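Local atomic coordinates of polyketide synthase type I (Bacillus amyloliquefaciens, PDB entry 5KKU), a protein that works in the difficidin assembly line, where this N-terminal piece is a dehydratase domain that probably removes water from carrier-bound polyketide intermediates. Residues A[117-121]-A[227-231]; A[123-129]-A[266-272]; A[196-200]-A[233-239]. All coordinates share one frame; numbering follows the deposited sequence.

Contact 1: A[117-121]-A[227-231]; sequences QEDAP and FCMYQ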
# COMPACT_ATOMS: atom_id res chain seq x y z
N GLN A 117 -12.89 -11.45 -9.73
CA GLN A 117 -13.45 -10.19 -10.19
C GLN A 117 -14.22 -10.50 -11.45
O GLN A 117 -13.77 -11.21 -12.31
CB GLN A 117 -12.34 -9.20 -10.38
CG GLN A 117 -12.73 -7.92 -11.03
CD GLN A 117 -11.60 -7.37 -11.86
OE1 GLN A 117 -10.40 -7.47 -11.50
NE2 GLN A 117 -11.96 -6.83 -13.01
N GLU A 118 -15.39 -9.92 -11.54
CA GLU A 118 -16.42 -10.19 -12.55
C GLU A 118 -17.32 -8.98 -12.75
O GLU A 118 -18.17 -8.97 -13.64
CB GLU A 118 -17.25 -11.42 -12.15
CG GLU A 118 -17.87 -11.32 -10.77
CD GLU A 118 -19.32 -11.77 -10.75
OE1 GLU A 118 -19.57 -12.98 -10.61
OE2 GLU A 118 -20.21 -10.90 -10.88
N ASP A 119 -17.14 -7.97 -11.91
CA ASP A 119 -17.95 -6.76 -11.99
C ASP A 119 -17.11 -5.57 -12.45
O ASP A 119 -15.93 -5.46 -12.12
CB ASP A 119 -18.59 -6.45 -10.64
CG ASP A 119 -19.77 -7.35 -10.33
OD1 ASP A 119 -20.87 -7.10 -10.87
OD2 ASP A 119 -19.60 -8.31 -9.55
N ALA A 120 -17.72 -4.68 -13.23
CA ALA A 120 -17.05 -3.53 -13.72
C ALA A 120 -16.80 -2.48 -12.69
O ALA A 120 -17.42 -2.44 -11.66
CB ALA A 120 -17.90 -2.98 -14.83
N PRO A 121 -15.78 -1.58 -13.04
CA PRO A 121 -15.56 -0.51 -12.07
C PRO A 121 -16.76 0.34 -11.79
O PRO A 121 -17.53 0.64 -12.65
CB PRO A 121 -14.50 0.33 -12.73
CG PRO A 121 -13.67 -0.64 -13.41
CD PRO A 121 -14.68 -1.41 -14.12
N PHE A 227 -9.99 -3.70 -2.36
CA PHE A 227 -9.04 -3.21 -3.32
C PHE A 227 -9.11 -4.04 -4.57
O PHE A 227 -9.17 -5.22 -4.51
CB PHE A 227 -7.61 -3.20 -2.77
CG PHE A 227 -6.65 -2.46 -3.61
CD1 PHE A 227 -6.02 -3.08 -4.62
CD2 PHE A 227 -6.37 -1.12 -3.37
CE1 PHE A 227 -5.15 -2.40 -5.42
CE2 PHE A 227 -5.48 -0.45 -4.16
CZ PHE A 227 -4.87 -1.09 -5.19
N CYS A 228 -9.10 -3.41 -5.72
CA CYS A 228 -9.27 -4.12 -6.95
C CYS A 228 -8.46 -3.51 -8.07
O CYS A 228 -8.62 -2.36 -8.34
CB CYS A 228 -10.75 -4.16 -7.29
SG CYS A 228 -11.22 -5.02 -8.76
N MET A 229 -7.57 -4.06 -8.77
CA MET A 229 -6.74 -3.73 -9.94
C MET A 229 -7.52 -3.97 -11.22
O MET A 229 -8.00 -5.07 -11.47
CB MET A 229 -5.46 -4.56 -9.96
CG MET A 229 -4.48 -4.26 -8.83
SD MET A 229 -3.92 -2.55 -8.83
CE MET A 229 -2.97 -2.49 -10.34
N TYR A 230 -7.77 -2.98 -12.03
CA TYR A 230 -8.48 -3.36 -13.21
C TYR A 230 -7.53 -3.40 -14.39
O TYR A 230 -7.72 -4.13 -15.31
CB TYR A 230 -9.65 -2.46 -13.47
CG TYR A 230 -10.71 -2.55 -12.46
CD1 TYR A 230 -11.71 -3.48 -12.55
CD2 TYR A 230 -10.74 -1.67 -11.42
CE1 TYR A 230 -12.71 -3.53 -11.62
CE2 TYR A 230 -11.73 -1.71 -10.51
CZ TYR A 230 -12.71 -2.63 -10.61
OH TYR A 230 -13.63 -2.62 -9.66
N GLN A 231 -6.46 -2.64 -14.30
CA GLN A 231 -5.50 -2.52 -15.36
C GLN A 231 -4.12 -2.30 -14.77
O GLN A 231 -4.00 -1.85 -13.66
CB GLN A 231 -5.87 -1.35 -16.24
CG GLN A 231 -5.93 -1.65 -17.71
CD GLN A 231 -7.19 -2.35 -18.15
OE1 GLN A 231 -8.22 -2.24 -17.52
NE2 GLN A 231 -7.10 -3.07 -19.24

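Contact 2: A[123-129]-A[266-272]; sequences AKELNIE and YDRAGNV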
# COMPACT_ATOMS: atom_id res chain seq x y z
N ALA A 123 -16.34 3.37 -10.22
CA ALA A 123 -15.88 4.75 -10.17
C ALA A 123 -15.84 5.37 -11.57
O ALA A 123 -15.09 4.92 -12.43
CB ALA A 123 -14.51 4.83 -9.52
N LYS A 124 -16.65 6.40 -11.77
CA LYS A 124 -16.71 7.08 -13.06
C LYS A 124 -15.39 7.77 -13.38
O LYS A 124 -14.70 8.26 -12.49
CB LYS A 124 -17.85 8.10 -13.07
CG LYS A 124 -19.20 7.53 -12.67
CD LYS A 124 -19.85 8.38 -11.58
CE LYS A 124 -19.62 7.77 -10.20
NZ LYS A 124 -20.73 8.10 -9.27
N GLU A 125 -15.04 7.80 -14.67
CA GLU A 125 -13.80 8.42 -15.11
C GLU A 125 -13.71 9.86 -14.62
O GLU A 125 -14.62 10.37 -13.97
CB GLU A 125 -13.70 8.38 -16.64
CG GLU A 125 -14.75 9.21 -17.35
CD GLU A 125 -14.70 9.05 -18.86
OE1 GLU A 125 -14.90 7.92 -19.34
OE2 GLU A 125 -14.45 10.05 -19.56
N LEU A 126 -12.59 10.51 -14.93
CA LEU A 126 -12.38 11.86 -14.53
C LEU A 126 -11.49 12.56 -15.53
O LEU A 126 -10.56 11.98 -16.04
CB LEU A 126 -11.70 11.77 -13.16
CG LEU A 126 -11.07 13.00 -12.51
CD1 LEU A 126 -12.10 13.88 -11.85
CD2 LEU A 126 -9.97 12.60 -11.55
N ASN A 127 -11.80 13.81 -15.78
CA ASN A 127 -10.99 14.61 -16.66
C ASN A 127 -9.77 15.12 -15.93
O ASN A 127 -9.84 16.10 -15.26
CB ASN A 127 -11.78 15.78 -17.26
CG ASN A 127 -11.10 16.38 -18.47
OD1 ASN A 127 -9.93 16.65 -18.49
ND2 ASN A 127 -11.87 16.59 -19.47
N ILE A 128 -8.66 14.43 -16.12
CA ILE A 128 -7.43 14.73 -15.45
C ILE A 128 -6.95 16.15 -15.74
O ILE A 128 -6.67 16.86 -14.83
CB ILE A 128 -6.34 13.67 -15.65
CG1 ILE A 128 -6.57 12.47 -14.75
CG2 ILE A 128 -4.98 14.15 -15.23
CD1 ILE A 128 -7.75 11.68 -15.10
N GLU A 129 -6.86 16.51 -17.00
CA GLU A 129 -6.46 17.82 -17.41
C GLU A 129 -7.31 18.93 -16.83
O GLU A 129 -6.79 19.89 -16.38
CB GLU A 129 -6.60 17.92 -18.89
CG GLU A 129 -5.48 17.54 -19.78
CD GLU A 129 -5.70 18.23 -21.11
OE1 GLU A 129 -6.10 17.59 -22.06
OE2 GLU A 129 -5.56 19.45 -21.17
N TYR A 266 -6.40 6.57 -11.35
CA TYR A 266 -6.64 6.79 -12.76
C TYR A 266 -5.38 6.79 -13.61
O TYR A 266 -4.35 7.09 -13.12
CB TYR A 266 -7.34 8.12 -12.94
CG TYR A 266 -8.74 8.12 -12.46
CD1 TYR A 266 -9.77 7.56 -13.20
CD2 TYR A 266 -9.05 8.69 -11.24
CE1 TYR A 266 -11.04 7.58 -12.72
CE2 TYR A 266 -10.32 8.71 -10.77
CZ TYR A 266 -11.30 8.15 -11.50
OH TYR A 266 -12.51 8.20 -10.96
N ASP A 267 -5.54 6.30 -14.78
CA ASP A 267 -4.74 6.85 -15.66
C ASP A 267 -5.31 8.22 -15.98
O ASP A 267 -6.24 8.80 -15.57
CB ASP A 267 -4.37 5.97 -16.86
CG ASP A 267 -5.49 5.74 -17.83
OD1 ASP A 267 -6.43 6.52 -17.87
OD2 ASP A 267 -5.42 4.79 -18.61
N ARG A 268 -4.44 8.66 -16.86
CA ARG A 268 -4.33 9.93 -17.50
C ARG A 268 -5.40 10.22 -18.51
O ARG A 268 -5.88 11.31 -18.55
CB ARG A 268 -2.98 9.98 -18.18
CG ARG A 268 -2.68 11.20 -18.97
CD ARG A 268 -2.76 12.45 -18.15
NE ARG A 268 -3.00 13.54 -19.03
CZ ARG A 268 -2.55 14.77 -18.88
NH1 ARG A 268 -2.87 15.68 -19.76
NH2 ARG A 268 -1.81 15.09 -17.84
N ALA A 269 -5.73 9.24 -19.31
CA ALA A 269 -6.90 9.36 -20.13
C ALA A 269 -8.18 9.25 -19.35
O ALA A 269 -9.21 9.31 -19.90
CB ALA A 269 -6.87 8.33 -21.23
N GLY A 270 -8.09 9.12 -18.05
CA GLY A 270 -9.25 8.99 -17.22
C GLY A 270 -9.84 7.63 -17.02
O GLY A 270 -10.89 7.54 -16.52
N ASN A 271 -9.17 6.57 -17.40
CA ASN A 271 -9.61 5.23 -17.10
C ASN A 271 -9.32 4.80 -15.69
O ASN A 271 -8.34 5.18 -15.15
CB ASN A 271 -8.90 4.26 -18.03
CG ASN A 271 -9.11 4.59 -19.47
OD1 ASN A 271 -10.23 4.73 -19.92
ND2 ASN A 271 -8.05 4.74 -20.19
N VAL A 272 -10.22 4.04 -15.10
CA VAL A 272 -10.00 3.42 -13.81
C VAL A 272 -8.91 2.33 -13.81
O VAL A 272 -9.05 1.34 -14.43
CB VAL A 272 -11.32 2.93 -13.20
CG1 VAL A 272 -11.07 2.10 -11.96
CG2 VAL A 272 -12.21 4.09 -12.85

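Contact 3: A[196-200]-A[233-239]; sequences FLDAS and FPKTIYT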
# COMPACT_ATOMS: atom_id res chain seq x y z
N PHE A 196 4.01 2.84 -6.10
CA PHE A 196 2.75 3.43 -6.42
C PHE A 196 1.70 3.20 -5.33
O PHE A 196 1.05 4.12 -4.96
CB PHE A 196 2.23 2.92 -7.75
CG PHE A 196 2.71 3.69 -8.95
CD1 PHE A 196 2.91 5.04 -8.91
CD2 PHE A 196 2.92 3.04 -10.13
CE1 PHE A 196 3.35 5.72 -9.99
CE2 PHE A 196 3.35 3.71 -11.23
CZ PHE A 196 3.56 5.05 -11.16
N LEU A 197 1.61 1.98 -4.82
CA LEU A 197 0.67 1.61 -3.80
C LEU A 197 0.91 2.39 -2.51
O LEU A 197 0.01 2.95 -1.96
CB LEU A 197 0.69 0.10 -3.58
CG LEU A 197 0.18 -0.85 -4.66
CD1 LEU A 197 0.07 -2.25 -4.13
CD2 LEU A 197 -1.16 -0.42 -5.19
N ASP A 198 2.13 2.41 -2.02
CA ASP A 198 2.53 3.16 -0.84
C ASP A 198 2.17 4.63 -0.92
O ASP A 198 1.53 5.13 -0.08
CB ASP A 198 4.01 2.98 -0.62
CG ASP A 198 4.52 3.61 0.62
OD1 ASP A 198 4.17 3.21 1.72
OD2 ASP A 198 5.28 4.52 0.52
N ALA A 199 2.61 5.31 -1.96
CA ALA A 199 2.29 6.71 -2.15
C ALA A 199 0.81 6.99 -2.23
O ALA A 199 0.39 8.03 -1.82
CB ALA A 199 2.98 7.28 -3.36
N SER A 200 0.06 6.07 -2.77
CA SER A 200 -1.36 6.22 -2.87
C SER A 200 -2.10 6.17 -1.55
O SER A 200 -3.13 6.72 -1.44
CB SER A 200 -1.94 5.21 -3.83
OG SER A 200 -1.46 5.42 -5.09
N PHE A 233 -0.56 -0.53 -14.02
CA PHE A 233 -0.13 0.84 -13.93
C PHE A 233 0.74 1.31 -15.09
O PHE A 233 1.61 0.64 -15.50
CB PHE A 233 0.64 1.03 -12.63
CG PHE A 233 -0.19 0.93 -11.38
CD1 PHE A 233 -1.48 1.34 -11.36
CD2 PHE A 233 0.38 0.48 -10.22
CE1 PHE A 233 -2.20 1.28 -10.20
CE2 PHE A 233 -0.34 0.41 -9.06
CZ PHE A 233 -1.64 0.81 -9.05
N PRO A 234 0.53 2.52 -15.56
CA PRO A 234 1.43 3.11 -16.53
C PRO A 234 2.52 3.88 -15.85
O PRO A 234 2.61 3.76 -14.67
CB PRO A 234 0.53 4.06 -17.28
CG PRO A 234 -0.47 4.41 -16.29
CD PRO A 234 -0.76 3.17 -15.57
N LYS A 235 3.32 4.64 -16.57
CA LYS A 235 4.40 5.38 -16.00
C LYS A 235 3.95 6.42 -14.99
O LYS A 235 4.57 6.62 -14.01
CB LYS A 235 5.19 6.03 -17.09
CG LYS A 235 6.15 5.10 -17.78
CD LYS A 235 6.92 5.79 -18.87
CE LYS A 235 7.72 4.78 -19.66
NZ LYS A 235 8.26 5.29 -20.96
N THR A 236 2.88 7.12 -15.26
CA THR A 236 2.36 8.06 -14.31
C THR A 236 0.93 7.71 -13.98
O THR A 236 0.17 7.45 -14.84
CB THR A 236 2.35 9.50 -14.86
OG1 THR A 236 3.64 9.90 -15.27
CG2 THR A 236 1.81 10.47 -13.86
N ILE A 237 0.58 7.72 -12.72
CA ILE A 237 -0.79 7.55 -12.29
C ILE A 237 -1.40 8.74 -11.60
O ILE A 237 -0.73 9.66 -11.20
CB ILE A 237 -0.98 6.35 -11.39
CG1 ILE A 237 -0.24 6.55 -10.09
CG2 ILE A 237 -0.57 5.07 -12.07
CD1 ILE A 237 -0.60 5.60 -9.00
N TYR A 238 -2.70 8.72 -11.46
CA TYR A 238 -3.43 9.80 -10.86
C TYR A 238 -4.37 9.30 -9.82
O TYR A 238 -5.39 8.81 -10.15
CB TYR A 238 -4.16 10.60 -11.93
CG TYR A 238 -3.26 11.14 -12.98
CD1 TYR A 238 -2.81 10.37 -14.00
CD2 TYR A 238 -2.85 12.41 -12.92
CE1 TYR A 238 -1.97 10.87 -14.92
CE2 TYR A 238 -2.01 12.92 -13.84
CZ TYR A 238 -1.60 12.16 -14.85
OH TYR A 238 -0.77 12.69 -15.72
N THR A 239 -3.98 9.43 -8.58
CA THR A 239 -4.73 9.00 -7.47
C THR A 239 -5.77 10.03 -7.03
O THR A 239 -5.46 11.05 -6.50
CB THR A 239 -3.79 8.58 -6.32
OG1 THR A 239 -2.98 7.48 -6.74
CG2 THR A 239 -4.58 8.17 -5.13

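Contact 1: A[117-121]-A[227-231]
The Tyr230 ring receives Pro121 on one face and, on the opposite face, Cys228, two residues earlier in the same segment. Pro121 CG stands over the centre of the Tyr230 ring, 3.3 Å from the centroid and only 4° off the normal, which meets the definition of a CH-pi contact. Cys228 SG lies 3.3 Å from the plane of the Tyr230 ring on the other side, displaced toward the rim. Near the ring plane, at the edge, Asp119 O approaches Tyr230 CE1 at 3.8 Å. The Gln117 side chain comes in obliquely, its amide plane turned 70° from the ring, while Gln117 CG rests 4.0 Å from Cys228 SG. With Tyr230 CG anti to the carbonyl carbon (chi1 -65°), the ring is swung out to where the proline passes. Tyr230 OH is hydrogen-bonded to Glu275 OE1 and Arg226 NH2, beyond the two segments. This packing ties the chain leaving the N-terminal hotdog fold to a strand end of the C-terminal one. Between Pro121 and the Tyr230 ring the attraction is probably dispersion, helped by the weakly polarised C-H of Pro121 CG over the pi cloud, while the hydroxyl's two bonds restrain the ring's position.

Contact 2: A[123-129]-A[266-272]
Tyr266 meets the 123-129 segment with both its hydroxyl and one ring face, beside the turn of the hairpin that joins strands 258-266 and 272-283 of the C-terminal hotdog fold. Tyr266 OH donates to Lys124 O at 2.7 Å; the C=O...O angle of 150° and a 28° tilt from the carbonyl plane describe a bent approach, and the acceptor lies near the plane of the ring. Leu126 CB lies over one ring face, displaced toward the rim and 4.2 Å from the Tyr266 centroid, and Leu126 CD2 reaches Tyr266 CE2 at 4.0 Å, the two side chains crossing at about a right angle. On the outer flank Ile128 CD1 packs 3.7 Å from Gly270 CA and also touches the turn at Asp267 O. The Arg268 side chain passes obliquely across Ile128 and Glu129 at the start of helix 128-133, with Arg268 CD 4.0 Å from Ile128 CG2. Its guanidinium lies close to parallel with the Glu129 carboxylate, yet the charged atoms stay beyond salt-bridge distance, and Glu129 OE2 pairs instead with Lys133.

The second shell fixes both sides. Asn127 is the N-cap residue of helix 128-133, its OD1 accepting from Ala130 N. In the hairpin, residues 267-270 form a type I turn followed by a G1 bulge: Gly270 N donates to Asp267 O at 3.1 Å, and Gly270 takes a left-handed backbone conformation (phi 86°). The Asp267 carboxylate, at the start of the turn, spans it to Asn271. Asn271 N meets Asp267 OD1 at 2.8 Å from above the carboxylate plane, whereas Asn271 ND2 bonds the syn lone pair of Asp267 OD2 at 3.1 Å, nearly within the amide plane.

Contact 3: A[196-200]-A[233-239]
Helix 194-200, which carries Asp198, the predicted proton donor of the dehydratase, packs through Phe196 and Ser200 on the chain at 233-239. Phe196 is enclosed on several sides. Its ring turns an edge toward the face of Phe233 in an offset edge-to-face pair, with centroids 5.3 Å apart, planes at 79° and Phe196 CD2 3.6 Å from Phe233 CD2. Ile237 lies over a face of the Phe196 ring, its CG1 4.0 Å from the centroid; that branch gets there because CG1 sits between the backbone N and the carbonyl carbon (chi1 65°). At the ring edge, in plane, Lys235 O stands 3.4 Å from Phe196 CZ. Leu197 CD2 adds an apolar contact at the edge of Phe233, crossing it at about a right angle.

This is the packing of a hotdog fold, in which an antiparallel sheet wraps round a central helix. The axes of the short segments 196-200 and 236-239 approach to 10.0 Å at 27°, and Ile265 of strand 258-266 extends the apolar bed beneath Phe233, Ile237 and Ser200.

At the C-terminal end of the helix the contact turns polar. Thr239 OG1 donates to Ser200 OG at 3.0 Å, and Ser200 OG donates in turn to Phe196 O at 2.8 Å. Ser200 N bonds the same carbonyl oxygen from the opposite face of its plane, so two donors grip this buried acceptor and the strand is linked to the helix backbone through two hydroxyl hydrogen bonds in series. Asp198 makes no contact with 233-239; its OD2 is hydrogen-bonded to His155 NE2.

In the fold
From the N terminus, the chain leaves strand 107-116 for the loop toward helix 128-133, where 117-121 opens contact 1 and 123-129 opens contact 2. Helix 194-200 then opens contact 3. Contact 1 closes first, at 227-231, contact 3 next, at 233-239, and contact 2 last, at 266-272. Contact 1 therefore crosses both others, while contact 3 nests within the loop closed by contact 2. Contacts 1 and 2 fasten this connecting stretch to the C-terminal fold and meet at Val272, whose CG1 touches both Pro121 and Tyr230. Contact 3 is internal to that fold; it joins contact 1 through Leu197 against Phe227, and contact 2 through a probable Tyr266 N to Tyr238 O hydrogen bond.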